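Local coordinates for nitrite transporter NirC (Salmonella enterica subsp. enterica serovar Typhimurium, PDB 4FC4), which forms a pentameric channel of the formate/nitrite transporter family that carries nitrite into and out of the cell across the cytoplasmic membrane, at residues B[61-66]-B[182-187]. Residues are numbered along the deposited sequence; the frame is centred on the assembly and turned at random.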
ATOM      1  N   MET B  61     -11.816 -12.081   0.663  1.00 39.13           N
ATOM      2  CA  MET B  61     -13.030 -11.404   0.999  1.00 41.94           C
ATOM      3  C   MET B  61     -12.747 -10.398   2.130  1.00 44.03           C
ATOM      4  O   MET B  61     -13.351  -9.349   2.154  1.00 45.29           O
ATOM      5  CB  MET B  61     -14.116 -12.401   1.386  1.00 39.97           C
ATOM      6  CG  MET B  61     -14.608 -13.190   0.210  1.00 40.90           C
ATOM      7  SD  MET B  61     -15.868 -14.381   0.665  1.00 41.16           S
ATOM      8  CE  MET B  61     -17.316 -13.339   0.915  1.00 37.09           C
ATOM      9  N   GLY B  62     -11.810 -10.700   3.034  1.00 44.45           N
ATOM     10  CA  GLY B  62     -11.506  -9.798   4.150  1.00 41.06           C
ATOM     11  C   GLY B  62     -10.743  -8.610   3.612  1.00 40.49           C
ATOM     12  O   GLY B  62     -11.083  -7.478   3.919  1.00 38.92           O
ATOM     13  N   ALA B  63      -9.725  -8.875   2.795  1.00 36.72           N
ATOM     14  CA  ALA B  63      -8.861  -7.827   2.277  1.00 36.49           C
ATOM     15  C   ALA B  63      -9.607  -6.831   1.346  1.00 34.94           C
ATOM     16  O   ALA B  63      -9.101  -5.752   1.056  1.00 36.83           O
ATOM     17  CB  ALA B  63      -7.642  -8.448   1.569  1.00 31.54           C
ATOM     18  N   THR B  64     -10.783  -7.188   0.857  1.00 33.26           N
ATOM     19  CA  THR B  64     -11.450  -6.352  -0.146  1.00 34.20           C
ATOM     20  C   THR B  64     -12.741  -5.776   0.387  1.00 34.34           C
ATOM     21  O   THR B  64     -13.421  -5.047  -0.325  1.00 35.46           O
ATOM     22  CB  THR B  64     -11.710  -7.085  -1.497  1.00 34.35           C
ATOM     23  OG1 THR B  64     -12.495  -8.275  -1.256  1.00 36.15           O
ATOM     24  CG2 THR B  64     -10.374  -7.472  -2.195  1.00 29.96           C
ATOM     25  N   PHE B  65     -13.074  -6.062   1.641  1.00 34.18           N
ATOM     26  CA  PHE B  65     -14.318  -5.542   2.195  1.00 34.47           C
ATOM     27  C   PHE B  65     -14.171  -4.102   2.682  1.00 36.08           C
ATOM     28  O   PHE B  65     -15.179  -3.402   2.889  1.00 33.31           O
ATOM     29  CB  PHE B  65     -14.834  -6.439   3.302  1.00 32.26           C
ATOM     30  CG  PHE B  65     -16.233  -6.076   3.765  1.00 33.15           C
ATOM     31  CD1 PHE B  65     -17.293  -6.065   2.870  1.00 32.37           C
ATOM     32  CD2 PHE B  65     -16.492  -5.721   5.135  1.00 32.60           C
ATOM     33  CE1 PHE B  65     -18.605  -5.746   3.306  1.00 33.02           C
ATOM     34  CE2 PHE B  65     -17.778  -5.399   5.557  1.00 33.51           C
ATOM     35  CZ  PHE B  65     -18.846  -5.423   4.641  1.00 32.24           C
ATOM     36  N   GLY B  66     -12.909  -3.635   2.817  1.00 40.46           N
ATOM     37  CA  GLY B  66     -12.618  -2.254   3.277  1.00 39.24           C
ATOM     38  C   GLY B  66     -13.479  -1.105   2.699  1.00 43.47           C
ATOM     39  O   GLY B  66     -13.794  -0.128   3.387  1.00 45.10           O
ATOM     40  N   ALA B 182      -6.937   2.253   8.945  1.00 38.70           N
ATOM     41  CA  ALA B 182      -7.601   1.761  10.200  1.00 37.15           C
ATOM     42  C   ALA B 182      -8.802   0.926   9.843  1.00 37.26           C
ATOM     43  O   ALA B 182      -9.019  -0.169  10.377  1.00 43.37           O
ATOM     44  CB  ALA B 182      -8.017   2.918  11.102  1.00 35.56           C
ATOM     45  N   ILE B 183      -9.606   1.478   8.936  1.00 40.41           N
ATOM     46  CA  ILE B 183     -10.824   0.848   8.424  1.00 39.13           C
ATOM     47  C   ILE B 183     -10.492  -0.498   7.705  1.00 35.85           C
ATOM     48  O   ILE B 183     -11.053  -1.537   8.016  1.00 35.66           O
ATOM     49  CB  ILE B 183     -11.569   1.820   7.467  1.00 39.51           C
ATOM     50  CG1 ILE B 183     -12.061   3.090   8.223  1.00 40.33           C
ATOM     51  CG2 ILE B 183     -12.706   1.060   6.781  1.00 39.95           C
ATOM     52  CD1 ILE B 183     -12.571   4.230   7.294  1.00 39.43           C
ATOM     53  N   TRP B 184      -9.518  -0.487   6.816  1.00 33.17           N
ATOM     54  CA  TRP B 184      -9.109  -1.687   6.112  1.00 33.38           C
ATOM     55  C   TRP B 184      -8.741  -2.832   7.078  1.00 36.72           C
ATOM     56  O   TRP B 184      -9.181  -3.990   6.904  1.00 43.93           O
ATOM     57  CB  TRP B 184      -7.931  -1.361   5.140  1.00 34.10           C
ATOM     58  CG  TRP B 184      -7.437  -2.627   4.463  1.00 36.99           C
ATOM     59  CD1 TRP B 184      -8.060  -3.323   3.415  1.00 33.42           C
ATOM     60  CD2 TRP B 184      -6.274  -3.465   4.844  1.00 39.41           C
ATOM     61  NE1 TRP B 184      -7.400  -4.454   3.136  1.00 35.99           N
ATOM     62  CE2 TRP B 184      -6.266  -4.584   3.879  1.00 37.57           C
ATOM     63  CE3 TRP B 184      -5.248  -3.376   5.803  1.00 37.03           C
ATOM     64  CZ2 TRP B 184      -5.295  -5.597   3.919  1.00 32.80           C
ATOM     65  CZ3 TRP B 184      -4.239  -4.390   5.801  1.00 37.07           C
ATOM     66  CH2 TRP B 184      -4.282  -5.484   4.903  1.00 33.34           C
ATOM     67  N   TRP B 185      -7.961  -2.525   8.122  1.00 36.30           N
ATOM     68  CA  TRP B 185      -7.471  -3.527   9.048  1.00 35.21           C
ATOM     69  C   TRP B 185      -8.616  -4.154   9.737  1.00 38.87           C
ATOM     70  O   TRP B 185      -8.655  -5.385   9.892  1.00 40.16           O
ATOM     71  CB  TRP B 185      -6.559  -2.950  10.114  1.00 34.91           C
ATOM     72  CG  TRP B 185      -5.119  -2.909   9.771  1.00 34.03           C
ATOM     73  CD1 TRP B 185      -4.300  -1.777   9.637  1.00 37.10           C
ATOM     74  CD2 TRP B 185      -4.246  -4.045   9.517  1.00 33.96           C
ATOM     75  NE1 TRP B 185      -3.016  -2.114   9.339  1.00 30.38           N
ATOM     76  CE2 TRP B 185      -2.902  -3.474   9.246  1.00 34.14           C
ATOM     77  CE3 TRP B 185      -4.428  -5.436   9.457  1.00 34.69           C
ATOM     78  CZ2 TRP B 185      -1.802  -4.294   8.898  1.00 37.04           C
ATOM     79  CZ3 TRP B 185      -3.320  -6.252   9.145  1.00 38.14           C
ATOM     80  CH2 TRP B 185      -2.029  -5.694   8.869  1.00 38.63           C
ATOM     81  N   CYS B 186      -9.578  -3.339  10.155  1.00 35.66           N
ATOM     82  CA  CYS B 186     -10.640  -3.877  11.025  1.00 36.81           C
ATOM     83  C   CYS B 186     -11.621  -4.724  10.263  1.00 37.44           C
ATOM     84  O   CYS B 186     -12.137  -5.699  10.788  1.00 38.30           O
ATOM     85  CB  CYS B 186     -11.402  -2.744  11.710  1.00 33.77           C
ATOM     86  SG  CYS B 186     -10.387  -1.988  12.955  1.00 34.78           S
ATOM     87  N   LEU B 187     -11.915  -4.307   9.031  1.00 36.70           N
ATOM     88  CA  LEU B 187     -12.773  -5.104   8.167  1.00 35.17           C
ATOM     89  C   LEU B 187     -12.065  -6.401   7.668  1.00 34.76           C
ATOM     90  O   LEU B 187     -12.704  -7.433   7.647  1.00 38.38           O
ATOM     91  CB  LEU B 187     -13.339  -4.228   7.040  1.00 32.36           C
ATOM     92  CG  LEU B 187     -14.577  -3.428   7.474  1.00 31.46           C
ATOM     93  CD1 LEU B 187     -14.338  -2.622   8.766  1.00 28.79           C
ATOM     94  CD2 LEU B 187     -15.017  -2.540   6.304  1.00 30.97           C
TER
HETATM   95  O   HOH W   1     -10.909  -4.735   4.519  1.00 27.62           O
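The break between helices 57-63 and 67-75, within a predicted membrane span of this FNT channel, packs against helix 177-192. W184 meets A63 in helix 57-63, and L187 meets F65 and G66, which follow it. The indole of W184 extends with CG anti to the backbone N (chi1 176°), which brings its N-H edge to the carbonyl of A63. There NE1 donates to A63 O at 3.0 Å. The bond is bent, with an N-H...O angle of 150°. The oxygen lies almost in the indole plane, while NE1 sits 29° off the plane of the A63 carbonyl. The backbones come close where G66 CA is 4.5 Å from W184 CA. A water donates to both G62 O (2.8 Å) and W184 O (3.0 Å). Next to these bonds, L187 CD2 packs on F65 CD2 at 3.7 Å and on F65 O at 3.5 Å; the two side chains cross obliquely. I183 CG2 lies 3.8 Å from G66 O, which accepts a hydrogen bond from T70 OG1. The indole N-H and the water thus supply donors to A63 O and G62 O in helix 57-63. Through W184, this polar link joins the two helices beside the apolar F65-L187 contact.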